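Local coordinates for Tat (Twin-arginine translocation) pathway signal sequence containing protein (Mycobacterium tuberculosis, PDB 5IMU), which is of unknown function but is probably exported by the twin-arginine pathway, its fragment here pairing an alpha/beta/alpha sandwich with a helical bundle, at residues 26-34 against 171-179; 131-142 against 184-195. One frame throughout, in Å; residues are numbered along the deposited sequence.

Contact 1: residues 26-34 against 171-179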
loop_
_atom_site.group_PDB
_atom_site.type_symbol
_atom_site.label_atom_id
_atom_site.label_comp_id
_atom_site.label_asym_id
_atom_site.label_seq_id
_atom_site.Cartn_x
_atom_site.Cartn_y
_atom_site.Cartn_z
ATOM N N ARG A 26 -10.501 -7.397 -5.882
ATOM C CA ARG A 26 -11.244 -8.422 -5.161
ATOM C C ARG A 26 -10.683 -8.659 -3.763
ATOM O O ARG A 26 -11.416 -9.132 -2.890
ATOM C CB ARG A 26 -11.282 -9.733 -5.954
ATOM C CG ARG A 26 -9.988 -10.520 -6.000
ATOM C CD ARG A 26 -10.240 -11.890 -6.622
ATOM N NE ARG A 26 -10.951 -11.780 -7.894
ATOM C CZ ARG A 26 -10.354 -11.691 -9.077
ATOM N NH1 ARG A 26 -9.031 -11.710 -9.155
ATOM N NH2 ARG A 26 -11.079 -11.587 -10.184
ATOM N N GLN A 27 -9.412 -8.319 -3.527
ATOM C CA GLN A 27 -8.864 -8.380 -2.176
ATOM C C GLN A 27 -9.367 -7.228 -1.314
ATOM O O GLN A 27 -9.587 -7.401 -0.110
ATOM C CB GLN A 27 -7.335 -8.370 -2.217
ATOM C CG GLN A 27 -6.713 -9.566 -2.913
ATOM C CD GLN A 27 -5.198 -9.494 -2.936
ATOM O OE1 GLN A 27 -4.541 -9.720 -1.920
ATOM N NE2 GLN A 27 -4.635 -9.171 -4.096
ATOM N N GLU A 28 -9.544 -6.048 -1.903
ATOM C CA GLU A 28 -10.059 -4.881 -1.185
ATOM C C GLU A 28 -10.928 -4.053 -2.123
ATOM O O GLU A 28 -10.464 -3.085 -2.741
ATOM C CB GLU A 28 -8.922 -4.037 -0.607
ATOM C CG GLU A 28 -9.434 -2.896 0.248
ATOM C CD GLU A 28 -10.468 -3.375 1.250
ATOM O OE1 GLU A 28 -10.066 -3.991 2.258
ATOM O OE2 GLU A 28 -11.679 -3.154 1.024
ATOM N N PRO A 29 -12.213 -4.403 -2.246
ATOM C CA PRO A 29 -13.085 -3.710 -3.208
ATOM C C PRO A 29 -13.647 -2.388 -2.715
ATOM O O PRO A 29 -14.273 -1.671 -3.508
ATOM C CB PRO A 29 -14.208 -4.728 -3.443
ATOM C CG PRO A 29 -14.294 -5.476 -2.145
ATOM C CD PRO A 29 -12.885 -5.545 -1.601
ATOM N N ARG A 30 -13.445 -2.039 -1.447
ATOM C CA ARG A 30 -14.043 -0.837 -0.884
ATOM C C ARG A 30 -13.320 0.442 -1.285
ATOM O O ARG A 30 -13.795 1.531 -0.942
ATOM C CB ARG A 30 -14.095 -0.953 0.644
ATOM C CG ARG A 30 -14.963 -2.106 1.138
ATOM C CD ARG A 30 -14.881 -2.265 2.652
ATOM N NE ARG A 30 -13.625 -2.879 3.074
ATOM C CZ ARG A 30 -13.294 -3.109 4.341
ATOM N NH1 ARG A 30 -14.125 -2.771 5.317
ATOM N NH2 ARG A 30 -12.130 -3.675 4.632
ATOM N N ILE A 31 -12.198 0.350 -2.002
ATOM C CA ILE A 31 -11.456 1.519 -2.453
ATOM C C ILE A 31 -11.231 1.410 -3.955
ATOM O O ILE A 31 -11.313 0.329 -4.543
ATOM C CB ILE A 31 -10.109 1.679 -1.718
ATOM C CG1 ILE A 31 -9.173 0.521 -2.064
ATOM C CG2 ILE A 31 -10.330 1.762 -0.214
ATOM C CD1 ILE A 31 -7.876 0.536 -1.274
ATOM N N SER A 32 -10.935 2.552 -4.574
ATOM C CA SER A 32 -10.758 2.607 -6.020
ATOM C C SER A 32 -9.328 2.255 -6.407
ATOM O O SER A 32 -8.375 2.606 -5.707
ATOM C CB SER A 32 -11.112 3.999 -6.551
ATOM O OG SER A 32 -12.498 4.253 -6.416
ATOM N N TRP A 33 -9.187 1.554 -7.534
ATOM C CA TRP A 33 -7.896 1.120 -8.047
ATOM C C TRP A 33 -7.771 1.491 -9.517
ATOM O O TRP A 33 -8.772 1.660 -10.217
ATOM C CB TRP A 33 -7.708 -0.401 -7.916
ATOM C CG TRP A 33 -7.750 -0.945 -6.518
ATOM C CD1 TRP A 33 -8.851 -1.394 -5.846
ATOM C CD2 TRP A 33 -6.637 -1.139 -5.638
ATOM N NE1 TRP A 33 -8.494 -1.838 -4.595
ATOM C CE2 TRP A 33 -7.139 -1.694 -4.444
ATOM C CE3 TRP A 33 -5.263 -0.891 -5.740
ATOM C CZ2 TRP A 33 -6.319 -2.003 -3.361
ATOM C CZ3 TRP A 33 -4.451 -1.200 -4.663
ATOM C CH2 TRP A 33 -4.981 -1.750 -3.490
ATOM N N ALA A 34 -6.527 1.590 -9.985
ATOM C CA ALA A 34 -6.257 1.767 -11.404
ATOM C C ALA A 34 -4.873 1.225 -11.728
ATOM O O ALA A 34 -3.970 1.243 -10.889
ATOM C CB ALA A 34 -6.354 3.236 -11.829
ATOM N N LYS A 171 -7.464 -0.428 9.992
ATOM C CA LYS A 171 -7.834 -0.731 8.613
ATOM C C LYS A 171 -9.336 -0.587 8.415
ATOM O O LYS A 171 -9.793 0.049 7.458
ATOM C CB LYS A 171 -7.384 -2.144 8.239
ATOM C CG LYS A 171 -8.047 -2.679 6.968
ATOM C CD LYS A 171 -7.477 -4.033 6.552
ATOM C CE LYS A 171 -7.898 -5.152 7.495
ATOM N NZ LYS A 171 -9.190 -5.776 7.086
ATOM N N GLU A 172 -10.121 -1.171 9.321
ATOM C CA GLU A 172 -11.573 -1.110 9.195
ATOM C C GLU A 172 -12.099 0.293 9.474
ATOM O O GLU A 172 -13.048 0.743 8.824
ATOM C CB GLU A 172 -12.218 -2.132 10.128
ATOM C CG GLU A 172 -11.964 -3.562 9.696
ATOM C CD GLU A 172 -12.453 -3.820 8.284
ATOM O OE1 GLU A 172 -13.679 -3.746 8.060
ATOM O OE2 GLU A 172 -11.616 -4.068 7.389
ATOM N N SER A 173 -11.503 0.994 10.440
ATOM C CA SER A 173 -11.892 2.379 10.691
ATOM C C SER A 173 -11.692 3.234 9.446
ATOM O O SER A 173 -12.581 3.998 9.051
ATOM C CB SER A 173 -11.093 2.943 11.865
ATOM O OG SER A 173 -11.427 4.301 12.103
ATOM N N VAL A 174 -10.534 3.100 8.800
ATOM C CA VAL A 174 -10.215 3.941 7.650
ATOM C C VAL A 174 -11.090 3.578 6.458
ATOM O O VAL A 174 -11.680 4.452 5.811
ATOM C CB VAL A 174 -8.720 3.828 7.306
ATOM C CG1 VAL A 174 -8.457 4.345 5.901
ATOM C CG2 VAL A 174 -7.890 4.597 8.314
ATOM N N LEU A 175 -11.186 2.284 6.143
ATOM C CA LEU A 175 -11.893 1.876 4.935
ATOM C C LEU A 175 -13.399 2.069 5.045
ATOM O O LEU A 175 -14.067 2.210 4.017
ATOM C CB LEU A 175 -11.561 0.422 4.596
ATOM C CG LEU A 175 -10.079 0.226 4.269
ATOM C CD1 LEU A 175 -9.814 -1.160 3.724
ATOM C CD2 LEU A 175 -9.599 1.297 3.299
ATOM N N LYS A 176 -13.947 2.094 6.260
ATOM C CA LYS A 176 -15.359 2.419 6.415
ATOM C C LYS A 176 -15.610 3.919 6.299
ATOM O O LYS A 176 -16.701 4.331 5.887
ATOM C CB LYS A 176 -15.877 1.887 7.753
ATOM C CG LYS A 176 -16.011 0.365 7.797
ATOM C CD LYS A 176 -16.295 -0.139 9.207
ATOM C CE LYS A 176 -16.484 -1.652 9.236
ATOM N NZ LYS A 176 -17.680 -2.087 8.460
ATOM N N ALA A 177 -14.618 4.745 6.643
ATOM C CA ALA A 177 -14.771 6.189 6.509
ATOM C C ALA A 177 -14.487 6.665 5.091
ATOM O O ALA A 177 -14.968 7.734 4.694
ATOM C CB ALA A 177 -13.856 6.909 7.501
ATOM N N TYR A 178 -13.711 5.898 4.328
ATOM C CA TYR A 178 -13.414 6.183 2.924
ATOM C C TYR A 178 -14.702 6.458 2.143
ATOM O O TYR A 178 -15.705 5.772 2.341
ATOM C CB TYR A 178 -12.643 4.999 2.319
ATOM C CG TYR A 178 -12.258 5.114 0.855
ATOM C CD1 TYR A 178 -13.156 4.771 -0.150
ATOM C CD2 TYR A 178 -10.981 5.521 0.481
ATOM C CE1 TYR A 178 -12.804 4.857 -1.483
ATOM C CE2 TYR A 178 -10.620 5.609 -0.854
ATOM C CZ TYR A 178 -11.535 5.275 -1.831
ATOM O OH TYR A 178 -11.184 5.358 -3.160
ATOM N N PRO A 179 -14.681 7.465 1.254
ATOM C CA PRO A 179 -13.523 8.300 0.905
ATOM C C PRO A 179 -13.330 9.527 1.797
ATOM O O PRO A 179 -12.506 10.380 1.468
ATOM C CB PRO A 179 -13.841 8.733 -0.526
ATOM C CG PRO A 179 -15.328 8.813 -0.557
ATOM C CD PRO A 179 -15.844 7.760 0.398
HETATM O O HOH W 1 -16.998 -1.971 5.512
HETATM O O HOH W 2 -13.532 6.471 -4.985
#
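Arg30 and Leu175 bring the two backbones to 6.8 Å between their CA atoms, where the type I beta turn from Glu28 to Ile31 meets the last turns of helix 157-177; Ile31 and Tyr178 are the next pair along. The turn leads from helix 6-27 into strand 33-37 of the alpha/beta/alpha sandwich, so the contact joins the sandwich to the helical bundle through a four-residue salt-bridge network. Arg30 lies at its centre. The guanidinium grips Glu172 end-on, NH1 bonding to OE1 and Arg30 NH2 to Glu172 OE2 at 2.8 Å, the latter nearly straight at 173°; the carboxylate is turned 25° from the guanidinium plane. Side-on, NE and NH2 hold Glu28, a second clamp that fixes the group's rotation. Between them the two clamps use NE, NH1 and NH2. Lys171 NZ also reaches Glu172 OE2, on its anti side, while His58 bonds to Glu28 OE1. Leu175 CB sits over one guanidinium face, 3.9 Å from Arg30 CZ, and Leu175 CD2 packs against Ile31 CG2. Chi1 of 179° carries the Tyr178 ring away from its own backbone N and out to the turn. Ile31 CG2 stands almost centrally over one face of the phenol in a CH-pi contact, and Pro179 CB covers the opposite face. The hydroxyl bonds to Asp49 OD1, and a water bridges it to Ser32 OG, which also bonds to Ser94 N. Just past the turn, the backbone N of Ser32 donates to Tyr178 OH at 3.2 Å.

Contact 2: residues 131-142 against 184-195; sequences AVRRRDSLPRIA and TAVGDWMLLAAI
Two torsions aim Arg135 at helix 183-199: chi1 swings CG away from the backbone N, and the bend at chi2 (68°) turns the rest of the chain toward Asp188. Asp188, through its own chi1, sets its carboxylate beside its backbone N, facing the connection between helices 124-133 and 140-151. Arg135 NE donates to Asp188 OD1 at 2.7 Å, approaching nearly in line with the C-O bond, and the guanidinium and carboxylate planes stand 59° apart. NE alone bonds the carboxylate, while Arg135 NH2 passes on to Thr184 O at 2.6 Å, meeting a lone pair in the carbonyl plane with a bent N-H···O angle of 137°. That carbonyl also accepts the helical bond from Asp188 N. Ser137 OG donates to Asp188 OD2 at 2.5 Å, on its syn lone pair. The type I beta turn from Arg135 to Leu138 thus places two donors around one acid. Leu138 bridges this polar patch and the apolar remainder of the contact: its CD1 lies against the Asp188 carboxylate, while Leu138 CD2 meets Leu191 CD1 at 3.8 Å, the two leucine side chains crossing at about a right angle. Leu191 CD2 reaches Ala131 CB. Further along, Leu192 CD2 reaches the CG corner of the Pro139 ring, and Ala142 CB touches both Leu192 CD2 and Ile195 CD1. Around this inter-helix packing, Tyr213 of helix 203-216 touches Ala131, Arg135 and Leu191, whereas Leu192 also packs on Ile167 of helix 157-177, placing helix 183-199 within the bundle.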
loop_
_atom_site.group_PDB
_atom_site.type_symbol
_atom_site.label_atom_id
_atom_site.label_comp_id
_atom_site.label_asym_id
_atom_site.label_seq_id
_atom_site.Cartn_x
_atom_site.Cartn_y
_atom_site.Cartn_z
ATOM N N ALA A 131 8.889 9.074 15.469
ATOM C CA ALA A 131 7.530 9.144 14.946
ATOM C C ALA A 131 6.523 8.615 15.957
ATOM O O ALA A 131 5.443 9.193 16.131
ATOM C CB ALA A 131 7.430 8.368 13.633
ATOM N N VAL A 132 6.859 7.516 16.635
ATOM C CA VAL A 132 5.972 6.973 17.656
ATOM C C VAL A 132 5.858 7.936 18.831
ATOM O O VAL A 132 4.767 8.148 19.373
ATOM C CB VAL A 132 6.465 5.584 18.103
ATOM C CG1 VAL A 132 5.686 5.102 19.320
ATOM C CG2 VAL A 132 6.341 4.584 16.962
ATOM N N ARG A 133 6.977 8.544 19.237
ATOM C CA ARG A 133 6.956 9.447 20.384
ATOM C C ARG A 133 6.006 10.617 20.158
ATOM O O ARG A 133 5.275 11.019 21.070
ATOM C CB ARG A 133 8.368 9.963 20.681
ATOM C CG ARG A 133 8.417 10.949 21.841
ATOM C CD ARG A 133 9.820 11.485 22.090
ATOM N NE ARG A 133 10.247 12.430 21.060
ATOM C CZ ARG A 133 9.900 13.714 21.030
ATOM N NH1 ARG A 133 9.111 14.214 21.971
ATOM N NH2 ARG A 133 10.340 14.499 20.055
ATOM N N ARG A 134 5.987 11.162 18.945
ATOM C CA ARG A 134 5.272 12.401 18.668
ATOM C C ARG A 134 3.826 12.189 18.228
ATOM O O ARG A 134 3.136 13.173 17.944
ATOM C CB ARG A 134 6.028 13.206 17.602
ATOM C CG ARG A 134 7.405 13.688 18.061
ATOM C CD ARG A 134 8.154 14.453 16.971
ATOM N NE ARG A 134 7.436 15.646 16.533
ATOM C CZ ARG A 134 7.926 16.541 15.681
ATOM N NH1 ARG A 134 9.143 16.382 15.176
ATOM N NH2 ARG A 134 7.202 17.598 15.335
ATOM N N ARG A 135 3.343 10.947 18.180
ATOM C CA ARG A 135 2.003 10.640 17.682
ATOM C C ARG A 135 1.101 10.280 18.857
ATOM O O ARG A 135 1.236 9.200 19.440
ATOM C CB ARG A 135 2.046 9.498 16.671
ATOM C CG ARG A 135 0.745 9.301 15.919
ATOM C CD ARG A 135 0.484 10.470 14.988
ATOM N NE ARG A 135 -0.393 10.095 13.885
ATOM C CZ ARG A 135 -0.400 10.697 12.702
ATOM N NH1 ARG A 135 0.435 11.699 12.461
ATOM N NH2 ARG A 135 -1.231 10.288 11.754
ATOM N N ASP A 136 0.157 11.169 19.179
ATOM C CA ASP A 136 -0.668 10.974 20.367
ATOM C C ASP A 136 -1.717 9.883 20.170
ATOM O O ASP A 136 -2.176 9.286 21.151
ATOM C CB ASP A 136 -1.348 12.291 20.751
ATOM C CG ASP A 136 -1.833 12.304 22.190
ATOM O OD1 ASP A 136 -1.072 11.871 23.079
ATOM O OD2 ASP A 136 -2.980 12.741 22.434
ATOM N N SER A 137 -2.107 9.604 18.928
ATOM C CA SER A 137 -3.252 8.745 18.650
ATOM C C SER A 137 -2.916 7.257 18.620
ATOM O O SER A 137 -3.832 6.438 18.481
ATOM C CB SER A 137 -3.891 9.153 17.319
ATOM O OG SER A 137 -2.931 9.146 16.273
ATOM N N LEU A 138 -1.644 6.886 18.757
ATOM C CA LEU A 138 -1.251 5.488 18.658
ATOM C C LEU A 138 -1.769 4.687 19.854
ATOM O O LEU A 138 -1.933 5.229 20.950
ATOM C CB LEU A 138 0.270 5.370 18.590
ATOM C CG LEU A 138 0.994 4.980 17.295
ATOM C CD1 LEU A 138 0.118 5.131 16.060
ATOM C CD2 LEU A 138 2.274 5.794 17.154
ATOM N N PRO A 139 -2.028 3.393 19.672
ATOM C CA PRO A 139 -2.418 2.552 20.809
ATOM C C PRO A 139 -1.219 2.210 21.682
ATOM O O PRO A 139 -0.061 2.393 21.300
ATOM C CB PRO A 139 -2.995 1.299 20.142
ATOM C CG PRO A 139 -2.259 1.210 18.849
ATOM C CD PRO A 139 -2.042 2.640 18.404
ATOM N N ARG A 140 -1.523 1.689 22.876
ATOM C CA ARG A 140 -0.476 1.414 23.857
ATOM C C ARG A 140 0.556 0.424 23.322
ATOM O O ARG A 140 1.747 0.528 23.640
ATOM C CB ARG A 140 -1.099 0.898 25.158
ATOM C CG ARG A 140 -0.086 0.419 26.194
ATOM C CD ARG A 140 -0.757 0.010 27.502
ATOM N NE ARG A 140 -1.181 1.169 28.287
ATOM C CZ ARG A 140 -1.958 1.100 29.364
ATOM N NH1 ARG A 140 -2.410 -0.073 29.784
ATOM N NH2 ARG A 140 -2.290 2.206 30.017
ATOM N N ILE A 141 0.123 -0.537 22.500
ATOM C CA ILE A 141 1.048 -1.553 22.004
ATOM C C ILE A 141 2.166 -0.919 21.187
ATOM O O ILE A 141 3.309 -1.393 21.212
ATOM C CB ILE A 141 0.291 -2.627 21.194
ATOM C CG1 ILE A 141 1.242 -3.752 20.791
ATOM C CG2 ILE A 141 -0.370 -2.023 19.956
ATOM C CD1 ILE A 141 1.807 -4.524 21.960
ATOM N N ALA A 142 1.870 0.166 20.468
ATOM C CA ALA A 142 2.901 0.830 19.677
ATOM C C ALA A 142 3.965 1.447 20.573
ATOM O O ALA A 142 5.164 1.312 20.311
ATOM C CB ALA A 142 2.272 1.892 18.773
ATOM N N THR A 184 -4.830 11.316 9.222
ATOM C CA THR A 184 -4.323 11.022 10.557
ATOM C C THR A 184 -4.401 9.529 10.856
ATOM O O THR A 184 -3.414 8.913 11.277
ATOM C CB THR A 184 -5.111 11.825 11.593
ATOM O OG1 THR A 184 -4.578 13.152 11.683
ATOM C CG2 THR A 184 -5.062 11.149 12.959
ATOM N N ALA A 185 -5.575 8.928 10.640
ATOM C CA ALA A 185 -5.734 7.501 10.900
ATOM C C ALA A 185 -4.925 6.658 9.924
ATOM O O ALA A 185 -4.444 5.580 10.291
ATOM C CB ALA A 185 -7.212 7.116 10.841
ATOM N N VAL A 186 -4.763 7.127 8.685
ATOM C CA VAL A 186 -3.934 6.404 7.724
ATOM C C VAL A 186 -2.481 6.387 8.184
ATOM O O VAL A 186 -1.796 5.361 8.088
ATOM C CB VAL A 186 -4.079 7.024 6.322
ATOM C CG1 VAL A 186 -3.094 6.391 5.355
ATOM C CG2 VAL A 186 -5.504 6.860 5.814
ATOM N N GLY A 187 -1.991 7.518 8.694
ATOM C CA GLY A 187 -0.634 7.558 9.211
ATOM C C GLY A 187 -0.412 6.566 10.337
ATOM O O GLY A 187 0.619 5.891 10.386
ATOM N N ASP A 188 -1.378 6.460 11.252
ATOM C CA ASP A 188 -1.295 5.458 12.312
ATOM C C ASP A 188 -1.223 4.050 11.730
ATOM O O ASP A 188 -0.425 3.219 12.178
ATOM C CB ASP A 188 -2.494 5.590 13.249
ATOM C CG ASP A 188 -2.421 6.826 14.125
ATOM O OD1 ASP A 188 -1.522 7.666 13.906
ATOM O OD2 ASP A 188 -3.266 6.961 15.036
ATOM N N TRP A 189 -2.071 3.765 10.739
ATOM C CA TRP A 189 -2.029 2.487 10.031
ATOM C C TRP A 189 -0.632 2.206 9.486
ATOM O O TRP A 189 -0.115 1.090 9.609
ATOM C CB TRP A 189 -3.069 2.514 8.907
ATOM C CG TRP A 189 -3.378 1.206 8.237
ATOM C CD1 TRP A 189 -2.815 -0.014 8.488
ATOM C CD2 TRP A 189 -4.335 0.999 7.192
ATOM N NE1 TRP A 189 -3.366 -0.966 7.662
ATOM C CE2 TRP A 189 -4.302 -0.369 6.857
ATOM C CE3 TRP A 189 -5.218 1.841 6.508
ATOM C CZ2 TRP A 189 -5.118 -0.914 5.865
ATOM C CZ3 TRP A 189 -6.027 1.298 5.527
ATOM C CH2 TRP A 189 -5.972 -0.066 5.216
ATOM N N MET A 190 0.003 3.225 8.898
ATOM C CA MET A 190 1.331 3.045 8.318
ATOM C C MET A 190 2.378 2.749 9.388
ATOM O O MET A 190 3.223 1.864 9.208
ATOM C CB MET A 190 1.726 4.288 7.519
ATOM C CG MET A 190 0.913 4.510 6.253
ATOM S SD MET A 190 1.176 6.152 5.556
ATOM C CE MET A 190 0.293 6.011 4.005
ATOM N N LEU A 191 2.348 3.489 10.502
ATOM C CA LEU A 191 3.329 3.265 11.561
ATOM C C LEU A 191 3.173 1.882 12.181
ATOM O O LEU A 191 4.170 1.199 12.448
ATOM C CB LEU A 191 3.204 4.342 12.638
ATOM C CG LEU A 191 4.067 5.600 12.506
ATOM C CD1 LEU A 191 3.896 6.486 13.734
ATOM C CD2 LEU A 191 5.533 5.249 12.293
ATOM N N LEU A 192 1.934 1.455 12.430
ATOM C CA LEU A 192 1.718 0.114 12.961
ATOM C C LEU A 192 2.181 -0.950 11.972
ATOM O O LEU A 192 2.738 -1.980 12.373
ATOM C CB LEU A 192 0.243 -0.081 13.309
ATOM C CG LEU A 192 -0.347 0.864 14.359
ATOM C CD1 LEU A 192 -1.858 0.694 14.448
ATOM C CD2 LEU A 192 0.300 0.641 15.719
ATOM N N ALA A 193 1.958 -0.717 10.675
ATOM C CA ALA A 193 2.394 -1.669 9.659
ATOM C C ALA A 193 3.913 -1.785 9.630
ATOM O O ALA A 193 4.457 -2.872 9.404
ATOM C CB ALA A 193 1.863 -1.258 8.286
ATOM N N ALA A 194 4.613 -0.670 9.855
ATOM C CA ALA A 194 6.070 -0.712 9.892
ATOM C C ALA A 194 6.566 -1.541 11.069
ATOM O O ALA A 194 7.527 -2.308 10.938
ATOM C CB ALA A 194 6.636 0.708 9.955
ATOM N N ILE A 195 5.915 -1.407 12.229
ATOM C CA ILE A 195 6.317 -2.176 13.402
ATOM C C ILE A 195 6.121 -3.669 13.160
ATOM O O ILE A 195 6.983 -4.485 13.507
ATOM C CB ILE A 195 5.547 -1.698 14.647
ATOM C CG1 ILE A 195 5.907 -0.247 14.972
ATOM C CG2 ILE A 195 5.847 -2.591 15.839
ATOM C CD1 ILE A 195 5.053 0.360 16.065
#

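From the N terminus, the chain leaves helix 6-27, makes the turn of contact 1 and runs through the four-stranded mixed sheet before reaching helices 124-133 and 140-151, whose connection forms the first half of contact 2. Helix 157-177 then returns to the 26-34 turn, closing a loop with 136 residues between the segments; helix 183-199 closes the second, shorter one, with 41. The segments alternate along the chain, so the loops cross. Contact 1 ties the sandwich to the bundle, while contact 2 is internal to the bundle. Their centres lie 19 Å apart, yet helices 157-177 and 183-199 pack directly: Lys171 CB meets Trp189 CZ2 at 3.5 Å, and Val174 touches Ala185 and Val186.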